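Local coordinates for protein transcriptional regulator, IclR family (PDB 5TJJ) that probably binds DNA through a helix-turn-helix domain and regulates transcription, as other members of the IclR family do, at residues G233-V236 / E237-V240; H95-A98 / A99-M103; A247-V250 / S251-G255; K168-T171 / P172-T176; V211-Q214 / Q215-D219. All coordinates share one frame; numbering follows the deposited sequence.

Contact 1. Residues G233-V236 / E237-V240; sequences GEDV and ERAV
At the edge of the R238 guanidinium, and close to its plane, lies the carboxylate oxygen OD1 of D235, while CB of E234 approaches the same group obliquely, 4.4 Å from NH2. The two flat groups of the D235-R238 pair are turned 58° against each other. NH1 of R238 reaches OD1 of D235 at 3.3 Å in a salt bridge, on the lone pair that faces away from OD2; the N-H is bent well away from the acceptor, at 136°. R238 gets there with CG anti to its backbone N (chi1 -166°) and a bend at chi3 that folds the guanidinium back over the preceding turn. OD2 of D235 accepts from the backbone N of Q232, and this second bond probably helps to fix the rotation of the carboxylate. The pair is thus an i to i+3 bridge on the first turns of helix 233-253, the last helix of the IclR C-terminal domain, whose fold is related to GAF domains. Underneath runs the helical backbone bonding: R238 N donates to E234 O at 2.8 Å, and V240 N to V236 O at 3.0 Å in a nearly straight bond. V236 and V240, one turn apart, meet loosely, with CG1 of V236 4.4 Å from CG2 of V240. The carboxylates of E234 and E237 also come near each other, OE1 of E234 lying 4.7 Å from OE2 of E237, which is probably slightly unfavourable but offset in part by the R238 guanidinium nearby. A239 is buried and packs on T101 and M103, and R238 also touches H100.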
loop_
_atom_site.group_PDB
_atom_site.type_symbol
_atom_site.label_atom_id
_atom_site.label_comp_id
_atom_site.label_asym_id
_atom_site.label_seq_id
_atom_site.Cartn_x
_atom_site.Cartn_y
_atom_site.Cartn_z
ATOM N N GLY A 233 -32.588 7.021 23.133
ATOM C CA GLY A 233 -32.697 5.567 22.972
ATOM C C GLY A 233 -31.667 4.987 22.042
ATOM O O GLY A 233 -30.657 4.415 22.471
ATOM N N GLU A 234 -31.873 5.203 20.757
ATOM C CA GLU A 234 -31.070 4.518 19.758
ATOM C C GLU A 234 -29.682 5.103 19.515
ATOM O O GLU A 234 -28.884 4.474 18.844
ATOM C CB GLU A 234 -31.852 4.418 18.442
ATOM C CG GLU A 234 -33.226 3.745 18.597
ATOM C CD GLU A 234 -33.810 3.178 17.304
ATOM O OE1 GLU A 234 -33.036 2.798 16.389
ATOM O OE2 GLU A 234 -35.059 3.095 17.218
ATOM N N ASP A 235 -29.385 6.276 20.072
ATOM C CA ASP A 235 -28.157 7.016 19.750
ATOM C C ASP A 235 -26.889 6.229 19.948
ATOM O O ASP A 235 -26.047 6.184 19.061
ATOM C CB ASP A 235 -28.021 8.280 20.603
ATOM C CG ASP A 235 -28.943 9.393 20.171
ATOM O OD1 ASP A 235 -29.252 9.512 18.966
ATOM O OD2 ASP A 235 -29.341 10.177 21.061
ATOM N N VAL A 236 -26.745 5.629 21.118
ATOM C CA VAL A 236 -25.529 4.899 21.455
ATOM C C VAL A 236 -25.418 3.669 20.575
ATOM O O VAL A 236 -24.388 3.451 19.950
ATOM C CB VAL A 236 -25.472 4.524 22.957
ATOM C CG1 VAL A 236 -24.242 3.666 23.280
ATOM C CG2 VAL A 236 -25.490 5.792 23.802
ATOM N N GLU A 237 -26.496 2.897 20.515
ATOM C CA GLU A 237 -26.626 1.762 19.597
ATOM C C GLU A 237 -26.188 2.150 18.183
ATOM O O GLU A 237 -25.420 1.432 17.570
ATOM C CB GLU A 237 -28.076 1.205 19.591
ATOM C CG GLU A 237 -28.203 -0.258 19.149
ATOM C CD GLU A 237 -29.632 -0.688 18.752
ATOM O OE1 GLU A 237 -29.764 -1.645 17.932
ATOM O OE2 GLU A 237 -30.629 -0.090 19.244
ATOM N N ARG A 238 -26.635 3.297 17.686
ATOM C CA ARG A 238 -26.322 3.701 16.315
ATOM C C ARG A 238 -24.851 4.020 16.110
ATOM O O ARG A 238 -24.277 3.706 15.077
ATOM C CB ARG A 238 -27.182 4.903 15.885
ATOM C CG ARG A 238 -27.164 5.172 14.383
ATOM C CD ARG A 238 -27.733 6.534 14.007
ATOM N NE ARG A 238 -29.191 6.590 14.175
ATOM C CZ ARG A 238 -29.857 7.258 15.130
ATOM N NH1 ARG A 238 -29.213 7.990 16.053
ATOM N NH2 ARG A 238 -31.191 7.199 15.155
ATOM N N ALA A 239 -24.232 4.634 17.100
ATOM C CA ALA A 239 -22.845 5.034 16.999
ATOM C C ALA A 239 -21.883 3.834 17.073
ATOM O O ALA A 239 -20.860 3.780 16.387
ATOM C CB ALA A 239 -22.553 6.040 18.084
ATOM N N VAL A 240 -22.223 2.868 17.910
ATOM C CA VAL A 240 -21.494 1.611 18.003
ATOM C C VAL A 240 -21.480 0.933 16.643
ATOM O O VAL A 240 -20.434 0.495 16.184
ATOM C CB VAL A 240 -22.119 0.675 19.070
ATOM C CG1 VAL A 240 -21.556 -0.754 18.986
ATOM C CG2 VAL A 240 -21.869 1.258 20.446
#

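Contact 2. Residues H95-A98 / A99-M103; sequences HQVA and AHTGM
T101 and V97 form the tight part of this contact, one turn apart at the C-terminal end of helix 86-101. The carbonyl oxygen of V97 is gripped twice by the same residue: T101 N donates to V97 O at 2.8 Å and T101 OG1 to V97 O at 2.7 Å, the two donors arriving from opposite faces of the carbonyl plane. The hydroxyl sits above that plane rather than on a lone pair. With chi1 at 64°, OG1 lies between the backbone N and the carbonyl carbon, from where it can also accept from M103 N at 3.2 Å. This second bond makes an ST turn, so that one hydroxyl ties the last helical turn to the chain leaving it. G102, the first residue beyond the helix, has positive phi, and its N makes a weak bond to A98 O. The chain then turns back, bringing M103 O to 3.3 Å from A98 CA in a C-H...O contact. Methyl CG2 of T101 touches the V97 side chain more loosely, 4.3 Å from CG1. On the solvent side little but backbone bonding joins the turns: H100 N donates to Q96 O at 2.9 Å and A99 N to H95 O at 3.0 Å. The H95 side chain takes no part across the turn; its ND1 is bonded to the carbonyl of L91. On the buried side, V97 packs on L243 and S246 of helix 233-253, while V97, T101 and selenomethionine M103 also rest on C224 of strand 218-227.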
loop_
_atom_site.group_PDB
_atom_site.type_symbol
_atom_site.label_atom_id
_atom_site.label_comp_id
_atom_site.label_asym_id
_atom_site.label_seq_id
_atom_site.Cartn_x
_atom_site.Cartn_y
_atom_site.Cartn_z
ATOM N N HIS A 95 -15.585 11.376 9.042
ATOM C CA HIS A 95 -16.621 12.305 8.585
ATOM C C HIS A 95 -17.914 11.592 8.253
ATOM O O HIS A 95 -18.982 12.141 8.513
ATOM C CB HIS A 95 -16.169 13.149 7.403
ATOM C CG HIS A 95 -15.204 14.228 7.771
ATOM N ND1 HIS A 95 -13.846 14.006 7.903
ATOM C CD2 HIS A 95 -15.392 15.542 8.027
ATOM C CE1 HIS A 95 -13.237 15.135 8.219
ATOM N NE2 HIS A 95 -14.152 16.084 8.300
ATOM N N GLN A 96 -17.833 10.375 7.725
ATOM C CA GLN A 96 -19.050 9.560 7.493
ATOM C C GLN A 96 -19.764 9.226 8.810
ATOM O O GLN A 96 -20.992 9.250 8.896
ATOM C CB GLN A 96 -18.727 8.236 6.815
ATOM C CG GLN A 96 -17.950 8.294 5.503
ATOM C CD GLN A 96 -18.807 8.645 4.316
ATOM O OE1 GLN A 96 -19.763 9.422 4.422
ATOM N NE2 GLN A 96 -18.464 8.080 3.164
ATOM N N VAL A 97 -18.972 8.882 9.816
ATOM C CA VAL A 97 -19.450 8.506 11.137
ATOM C C VAL A 97 -20.131 9.691 11.806
ATOM O O VAL A 97 -21.212 9.542 12.367
ATOM C CB VAL A 97 -18.290 8.006 12.038
ATOM C CG1 VAL A 97 -18.744 7.844 13.474
ATOM C CG2 VAL A 97 -17.751 6.682 11.527
ATOM N N ALA A 98 -19.466 10.844 11.753
ATOM C CA ALA A 98 -20.024 12.096 12.227
ATOM C C ALA A 98 -21.357 12.454 11.533
ATOM O O ALA A 98 -22.306 12.876 12.205
ATOM C CB ALA A 98 -19.016 13.211 12.053
ATOM N N ALA A 99 -21.428 12.235 10.220
ATOM C CA ALA A 99 -22.635 12.497 9.447
ATOM C C ALA A 99 -23.772 11.567 9.824
ATOM O O ALA A 99 -24.880 12.012 9.955
ATOM C CB ALA A 99 -22.355 12.413 7.948
ATOM N N HIS A 100 -23.485 10.279 9.990
ATOM C CA HIS A 100 -24.506 9.277 10.328
ATOM C C HIS A 100 -24.950 9.386 11.786
ATOM O O HIS A 100 -26.126 9.252 12.065
ATOM C CB HIS A 100 -23.980 7.879 10.009
ATOM C CG HIS A 100 -25.001 6.787 10.153
ATOM N ND1 HIS A 100 -26.312 6.913 9.729
ATOM C CD2 HIS A 100 -24.892 5.532 10.659
ATOM C CE1 HIS A 100 -26.968 5.792 9.980
ATOM N NE2 HIS A 100 -26.127 4.939 10.543
ATOM N N THR A 101 -24.021 9.674 12.707
ATOM C CA THR A 101 -24.343 9.811 14.150
ATOM C C THR A 101 -24.795 11.203 14.648
ATOM O O THR A 101 -25.463 11.287 15.673
ATOM C CB THR A 101 -23.178 9.347 15.059
ATOM O OG1 THR A 101 -22.031 10.175 14.881
ATOM C CG2 THR A 101 -22.811 7.919 14.760
ATOM N N GLY A 102 -24.425 12.282 13.949
ATOM C CA GLY A 102 -24.547 13.651 14.501
ATOM C C GLY A 102 -23.633 13.911 15.716
ATOM O O GLY A 102 -23.918 14.775 16.531
HETATM N N MSE A 103 -22.537 13.157 15.831
HETATM C CA MSE A 103 -21.586 13.261 16.945
HETATM C C MSE A 103 -20.252 13.664 16.420
HETATM O O MSE A 103 -19.958 13.508 15.228
HETATM C CB MSE A 103 -21.430 11.927 17.666
HETATM C CG MSE A 103 -22.755 11.533 18.308
HETATM SE SE MSE A 103 -22.642 9.801 19.252
HETATM C CE MSE A 103 -24.522 9.580 19.829
#

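Contact 3. Residues A247-V250 / S251-G255; sequences AAKV and SAWSG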
loop_
_atom_site.group_PDB
_atom_site.type_symbol
_atom_site.label_atom_id
_atom_site.label_comp_id
_atom_site.label_asym_id
_atom_site.label_seq_id
_atom_site.Cartn_x
_atom_site.Cartn_y
_atom_site.Cartn_z
ATOM N N ALA A 247 -14.425 0.870 11.770
ATOM C CA ALA A 247 -13.200 0.304 12.354
ATOM C C ALA A 247 -12.774 -0.999 11.635
ATOM O O ALA A 247 -11.588 -1.261 11.456
ATOM C CB ALA A 247 -13.367 0.085 13.848
ATOM N N ALA A 248 -13.758 -1.772 11.194
ATOM C CA ALA A 248 -13.520 -2.932 10.361
ATOM C C ALA A 248 -12.778 -2.539 9.094
ATOM O O ALA A 248 -11.817 -3.210 8.722
ATOM C CB ALA A 248 -14.838 -3.625 10.017
ATOM N N LYS A 249 -13.210 -1.463 8.437
ATOM C CA LYS A 249 -12.531 -0.997 7.201
ATOM C C LYS A 249 -11.096 -0.531 7.430
ATOM O O LYS A 249 -10.179 -1.007 6.785
ATOM C CB LYS A 249 -13.331 0.106 6.522
ATOM C CG LYS A 249 -14.652 -0.373 5.945
ATOM C CD LYS A 249 -15.479 0.803 5.460
ATOM C CE LYS A 249 -16.836 0.331 4.966
ATOM N NZ LYS A 249 -17.426 1.260 3.957
ATOM N N VAL A 250 -10.920 0.362 8.392
ATOM C CA VAL A 250 -9.609 0.874 8.777
ATOM C C VAL A 250 -8.672 -0.232 9.291
ATOM O O VAL A 250 -7.482 -0.175 9.017
ATOM C CB VAL A 250 -9.712 2.010 9.826
ATOM C CG1 VAL A 250 -8.343 2.632 10.125
ATOM C CG2 VAL A 250 -10.632 3.120 9.328
ATOM N N SER A 251 -9.212 -1.213 10.029
ATOM C CA SER A 251 -8.462 -2.429 10.389
ATOM C C SER A 251 -7.986 -3.156 9.155
ATOM O O SER A 251 -6.801 -3.417 9.046
ATOM C CB SER A 251 -9.258 -3.383 11.292
ATOM O OG SER A 251 -9.574 -2.725 12.514
ATOM N N ALA A 252 -8.863 -3.415 8.197
ATOM C CA ALA A 252 -8.389 -3.985 6.910
ATOM C C ALA A 252 -7.270 -3.104 6.249
ATOM O O ALA A 252 -6.273 -3.637 5.745
ATOM C CB ALA A 252 -9.546 -4.248 5.941
ATOM N N TRP A 253 -7.404 -1.774 6.300
ATOM C CA TRP A 253 -6.383 -0.880 5.689
ATOM C C TRP A 253 -5.061 -0.814 6.480
ATOM O O TRP A 253 -4.015 -0.450 5.942
ATOM C CB TRP A 253 -6.939 0.523 5.482
ATOM C CG TRP A 253 -8.273 0.536 4.790
ATOM C CD1 TRP A 253 -8.799 -0.424 3.970
ATOM C CD2 TRP A 253 -9.235 1.567 4.858
ATOM N NE1 TRP A 253 -10.031 -0.053 3.541
ATOM C CE2 TRP A 253 -10.326 1.170 4.072
ATOM C CE3 TRP A 253 -9.289 2.801 5.521
ATOM C CZ2 TRP A 253 -11.461 1.975 3.909
ATOM C CZ3 TRP A 253 -10.421 3.597 5.365
ATOM C CH2 TRP A 253 -11.491 3.174 4.560
ATOM N N SER A 254 -5.112 -1.196 7.751
ATOM C CA SER A 254 -3.925 -1.294 8.573
ATOM C C SER A 254 -3.337 -2.688 8.467
ATOM O O SER A 254 -2.459 -3.005 9.249
ATOM C CB SER A 254 -4.254 -1.015 10.039
ATOM O OG SER A 254 -5.039 0.139 10.193
ATOM N N GLY A 255 -3.820 -3.524 7.535
ATOM C CA GLY A 255 -3.299 -4.879 7.346
ATOM C C GLY A 255 -3.883 -5.985 8.211
ATOM O O GLY A 255 -3.409 -7.115 8.148
#
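A Schellman motif closes helix 233-253 here, and the side chains of W253, S251 and S254 fold back onto the preceding turn. W253 lies with one face over the backbone and CB of K249: K249 O sits 3.1 Å above the ring plane, offset toward its rim, and CB makes a CH-pi contact 4.2 Å from the centroid of the six-membered ring. With CG beside the backbone N (chi1 -50°), the indole is laid back along the helix, where CZ3 also meets CG2 of V250 at 4.0 Å. The motif itself is completed by G255, whose positive phi lets its N bond to A252 O and Y256 N to S251 O. Two serines add hydroxyl bonds to the helical ones. S251 OG donates to A247 O at 2.7 Å, and S254 OG to V250 O at 2.7 Å; in each case the backbone N of the same serine reaches that oxygen from the opposite face of the carbonyl plane. Each of these carbonyl oxygens therefore has two donors. S251 OG is used twice, since it also accepts from the backbone N of F212, joining the helix end to strand 204-212, where V250, S251 and S254 pack on V211. On another side W253 packs on P71 of the second subunit, and its NE1 makes a weak hydrogen bond to D56 of that subunit.

Contact 4. Residues K168-T171 / P172-T176; sequences KAYT and PNSIT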
loop_
_atom_site.group_PDB
_atom_site.type_symbol
_atom_site.label_atom_id
_atom_site.label_comp_id
_atom_site.label_asym_id
_atom_site.label_seq_id
_atom_site.Cartn_x
_atom_site.Cartn_y
_atom_site.Cartn_z
ATOM N N LYS A 168 -6.263 7.561 38.106
ATOM C CA LYS A 168 -6.456 8.928 38.583
ATOM C C LYS A 168 -7.898 9.358 38.355
ATOM O O LYS A 168 -8.418 9.237 37.238
ATOM C CB LYS A 168 -5.505 9.876 37.862
ATOM C CG LYS A 168 -5.286 11.178 38.600
ATOM C CD LYS A 168 -5.328 12.364 37.655
ATOM C CE LYS A 168 -4.936 13.647 38.379
ATOM N NZ LYS A 168 -5.173 14.814 37.488
ATOM N N ALA A 169 -8.531 9.862 39.410
ATOM C CA ALA A 169 -9.952 10.232 39.393
ATOM C C ALA A 169 -10.164 11.658 38.867
ATOM O O ALA A 169 -10.022 12.621 39.626
ATOM C CB ALA A 169 -10.543 10.091 40.797
ATOM N N TYR A 170 -10.522 11.795 37.585
ATOM C CA TYR A 170 -10.795 13.125 36.997
ATOM C C TYR A 170 -12.132 13.714 37.422
ATOM O O TYR A 170 -12.247 14.928 37.591
ATOM C CB TYR A 170 -10.717 13.095 35.479
ATOM C CG TYR A 170 -9.329 12.828 34.971
ATOM C CD1 TYR A 170 -8.394 13.858 34.858
ATOM C CD2 TYR A 170 -8.942 11.534 34.600
ATOM C CE1 TYR A 170 -7.112 13.606 34.393
ATOM C CE2 TYR A 170 -7.666 11.264 34.131
ATOM C CZ TYR A 170 -6.754 12.296 34.027
ATOM O OH TYR A 170 -5.494 12.006 33.565
ATOM N N THR A 171 -13.141 12.872 37.587
ATOM C CA THR A 171 -14.481 13.337 37.959
ATOM C C THR A 171 -15.067 12.393 38.999
ATOM O O THR A 171 -14.428 11.409 39.343
ATOM C CB THR A 171 -15.421 13.362 36.730
ATOM O OG1 THR A 171 -15.772 12.018 36.376
ATOM C CG2 THR A 171 -14.776 14.053 35.512
ATOM N N PRO A 172 -16.280 12.688 39.512
ATOM C CA PRO A 172 -16.987 11.715 40.373
ATOM C C PRO A 172 -17.436 10.407 39.699
ATOM O O PRO A 172 -17.795 9.457 40.417
ATOM C CB PRO A 172 -18.221 12.495 40.844
ATOM C CG PRO A 172 -17.794 13.919 40.798
ATOM C CD PRO A 172 -16.915 14.020 39.586
ATOM N N ASN A 173 -17.452 10.372 38.360
ATOM C CA ASN A 173 -17.828 9.174 37.602
ATOM C C ASN A 173 -16.640 8.391 37.097
ATOM O O ASN A 173 -16.840 7.364 36.459
ATOM C CB ASN A 173 -18.669 9.534 36.376
ATOM C CG ASN A 173 -19.859 10.406 36.707
ATOM O OD1 ASN A 173 -20.270 10.496 37.848
ATOM N ND2 ASN A 173 -20.424 11.053 35.684
ATOM N N SER A 174 -15.421 8.876 37.325
ATOM C CA SER A 174 -14.215 8.105 37.027
ATOM C C SER A 174 -14.228 6.752 37.724
ATOM O O SER A 174 -14.691 6.613 38.857
ATOM C CB SER A 174 -12.937 8.851 37.423
ATOM O OG SER A 174 -12.553 9.761 36.421
ATOM N N ILE A 175 -13.724 5.754 37.013
ATOM C CA ILE A 175 -13.622 4.415 37.534
ATOM C C ILE A 175 -12.237 4.366 38.128
ATOM O O ILE A 175 -11.238 4.514 37.419
ATOM C CB ILE A 175 -13.761 3.324 36.446
ATOM C CG1 ILE A 175 -14.928 3.608 35.476
ATOM C CG2 ILE A 175 -13.935 1.966 37.117
ATOM C CD1 ILE A 175 -16.267 3.930 36.120
ATOM N N THR A 176 -12.215 4.233 39.442
ATOM C CA THR A 176 -11.015 3.978 40.228
ATOM C C THR A 176 -11.036 2.653 41.019
ATOM O O THR A 176 -10.013 2.273 41.572
ATOM C CB THR A 176 -10.820 5.132 41.229
ATOM O OG1 THR A 176 -12.013 5.309 42.009
ATOM C CG2 THR A 176 -10.525 6.418 40.470
#
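From S174 the side chain turns back toward the residues before it. Its CB lies 3.8 Å from CA of A169, and with OG placed beside its own backbone N (chi1 -83°) the hydroxyl is carried toward two successive peptide N-H groups. Y170 N approaches S174 OG at 3.1 Å and T171 N at 3.4 Å; both bonds are weak, the first strongly bent and the second long but fairly straight at 162°. The same OG lies at the edge of the Y170 ring, near its plane. Its stronger partner is the backbone carbonyl of E199, so the hydroxyl joins this loop to the chain just beyond strand 194-197. The backbone between T171 and S174 makes a type I beta turn, in the loop connecting helix 156-164 to helix 178-191 of the IclR C-terminal domain. Its closing bond, from S174 N to T171 O, is long and weak. T171 reinforces the turn with its own hydroxyl, which at chi1 73° lies between its own backbone N and carbonyl carbon: N173 N donates to T171 OG1 at 3.1 Å, and S174 N adds a weak bond to the same oxygen. The hydroxyl is also hydrogen-bonded to the carbonyl oxygen of G198, and ND2 of N173 to that of H197, so three side chains of the loop are fastened to the 197-199 backbone. Farther along, methyl CG2 of T176 reaches back to CB of A169 at 3.7 Å, an apolar touch on the exposed surface, whereas I175 turns the other way and packs on Y181 and L184 of helix 178-191.

Contact 5. Residues V211-Q214 / Q215-D219; sequences VFNQ and QNKVD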
loop_
_atom_site.group_PDB
_atom_site.type_symbol
_atom_site.label_atom_id
_atom_site.label_comp_id
_atom_site.label_asym_id
_atom_site.label_seq_id
_atom_site.Cartn_x
_atom_site.Cartn_y
_atom_site.Cartn_z
ATOM N N VAL A 211 -9.153 -0.267 16.454
ATOM C CA VAL A 211 -8.697 -0.632 15.091
ATOM C C VAL A 211 -7.504 -1.559 15.252
ATOM O O VAL A 211 -6.543 -1.199 15.927
ATOM C CB VAL A 211 -8.287 0.618 14.265
ATOM C CG1 VAL A 211 -7.697 0.270 12.909
ATOM C CG2 VAL A 211 -9.475 1.521 14.088
ATOM N N PHE A 212 -7.560 -2.740 14.634
ATOM C CA PHE A 212 -6.459 -3.696 14.719
ATOM C C PHE A 212 -5.550 -3.584 13.507
ATOM O O PHE A 212 -5.998 -3.220 12.433
ATOM C CB PHE A 212 -6.991 -5.117 14.821
ATOM C CG PHE A 212 -7.981 -5.306 15.930
ATOM C CD1 PHE A 212 -7.544 -5.544 17.241
ATOM C CD2 PHE A 212 -9.356 -5.266 15.672
ATOM C CE1 PHE A 212 -8.460 -5.710 18.268
ATOM C CE2 PHE A 212 -10.274 -5.446 16.708
ATOM C CZ PHE A 212 -9.821 -5.651 18.006
ATOM N N ASN A 213 -4.280 -3.918 13.676
ATOM C CA ASN A 213 -3.312 -3.898 12.571
ATOM C C ASN A 213 -2.872 -5.319 12.223
ATOM O O ASN A 213 -3.504 -6.296 12.661
ATOM C CB ASN A 213 -2.130 -2.979 12.918
ATOM C CG ASN A 213 -1.250 -3.531 14.000
ATOM O OD1 ASN A 213 -1.303 -4.708 14.354
ATOM N ND2 ASN A 213 -0.445 -2.673 14.550
ATOM N N GLN A 214 -1.813 -5.448 11.427
ATOM C CA GLN A 214 -1.422 -6.766 10.926
ATOM C C GLN A 214 -0.837 -7.716 11.993
ATOM O O GLN A 214 -0.867 -8.904 11.798
ATOM C CB GLN A 214 -0.555 -6.671 9.659
ATOM C CG GLN A 214 0.915 -6.364 9.833
ATOM C CD GLN A 214 1.190 -4.880 9.859
ATOM O OE1 GLN A 214 0.476 -4.107 10.526
ATOM N NE2 GLN A 214 2.232 -4.460 9.120
ATOM N N GLN A 215 -0.356 -7.210 13.125
ATOM C CA GLN A 215 -0.007 -8.082 14.260
ATOM C C GLN A 215 -1.152 -8.230 15.253
ATOM O O GLN A 215 -0.931 -8.659 16.380
ATOM C CB GLN A 215 1.231 -7.570 14.988
ATOM C CG GLN A 215 2.444 -7.368 14.085
ATOM C CD GLN A 215 2.657 -5.923 13.640
ATOM O OE1 GLN A 215 1.829 -5.040 13.904
ATOM N NE2 GLN A 215 3.777 -5.674 12.956
ATOM N N ASN A 216 -2.367 -7.868 14.843
ATOM C CA ASN A 216 -3.552 -7.900 15.688
ATOM C C ASN A 216 -3.453 -7.067 16.953
ATOM O O ASN A 216 -4.103 -7.376 17.932
ATOM C CB ASN A 216 -3.913 -9.345 16.038
ATOM C CG ASN A 216 -3.913 -10.247 14.823
ATOM O OD1 ASN A 216 -4.843 -10.217 14.040
ATOM N ND2 ASN A 216 -2.858 -11.035 14.648
ATOM N N LYS A 217 -2.654 -6.009 16.938
ATOM C CA LYS A 217 -2.519 -5.127 18.105
ATOM C C LYS A 217 -3.409 -3.910 17.861
ATOM O O LYS A 217 -3.826 -3.698 16.725
ATOM C CB LYS A 217 -1.060 -4.712 18.288
ATOM C CG LYS A 217 -0.086 -5.874 18.493
ATOM C CD LYS A 217 -0.314 -6.601 19.820
ATOM C CE LYS A 217 0.925 -7.384 20.258
ATOM N NZ LYS A 217 1.478 -8.289 19.201
ATOM N N VAL A 218 -3.708 -3.134 18.906
ATOM C CA VAL A 218 -4.505 -1.912 18.764
ATOM C C VAL A 218 -3.624 -0.672 18.833
ATOM O O VAL A 218 -3.224 -0.253 19.917
ATOM C CB VAL A 218 -5.599 -1.807 19.824
ATOM C CG1 VAL A 218 -6.435 -0.531 19.630
ATOM C CG2 VAL A 218 -6.500 -3.028 19.771
ATOM N N ASP A 219 -3.332 -0.099 17.663
ATOM C CA ASP A 219 -2.593 1.170 17.546
ATOM C C ASP A 219 -3.507 2.410 17.403
ATOM O O ASP A 219 -3.055 3.532 17.592
ATOM C CB ASP A 219 -1.635 1.112 16.349
ATOM C CG ASP A 219 -0.286 0.466 16.687
ATOM O OD1 ASP A 219 0.084 0.366 17.898
ATOM O OD2 ASP A 219 0.424 0.074 15.713
HETATM O O HOH W 1 -4.197 -0.402 14.779
#
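Q215 takes its place in a type I beta turn, N213 to N216, at the tip of the hairpin that joins strands 204-212 and 218-227; its backbone N donates to the side-chain oxygen OD1 of N213 at 2.9 Å. N216 N then closes the turn on N213 O at 2.9 Å, and N216 itself adopts positive phi, which swings the chain round toward the returning strand. K217 is bonded both ways to N213. Its N donates to N213 OD1 at 3.2 Å, reaching that oxygen from the face opposite to Q215 N, while its carbonyl oxygen accepts from N213 N at 3.1 Å. With the N213 amide set at chi1 70°, OD1 thus takes two backbone N-H groups of the loop. V218 follows with its CG2 against CE1 of F212 at 3.6 Å, meeting the ring obliquely; that ring also meets Y153 edge-to-face and Y256. At D219 the hairpin is bridged by a water, which accepts from D219 N at 3.0 Å and donates to V211 O at 2.7 Å.

In the fold
Along the chain the order is contact 2, contact 4, contact 5, contact 1, contact 3. Contacts 1 and 3 lie on helix 233-253, at its start and its end, with centres 22 Å apart. Contact 2 ends helix 86-101 beside the start of that helix: its centre is 12 Å from that of contact 1, and the two pack directly on each other. Contact 5, the tip of the hairpin in the six-stranded sheet, sits 9 Å from contact 3 between centres, and the two touch where the helix end meets strand 204-212. Contact 4 stands apart, at least 24 Å from every other centre. Helix 233-253 thus packs at its start beside the end of helix 86-101 and at its end beside the 204-212/218-227 hairpin tip.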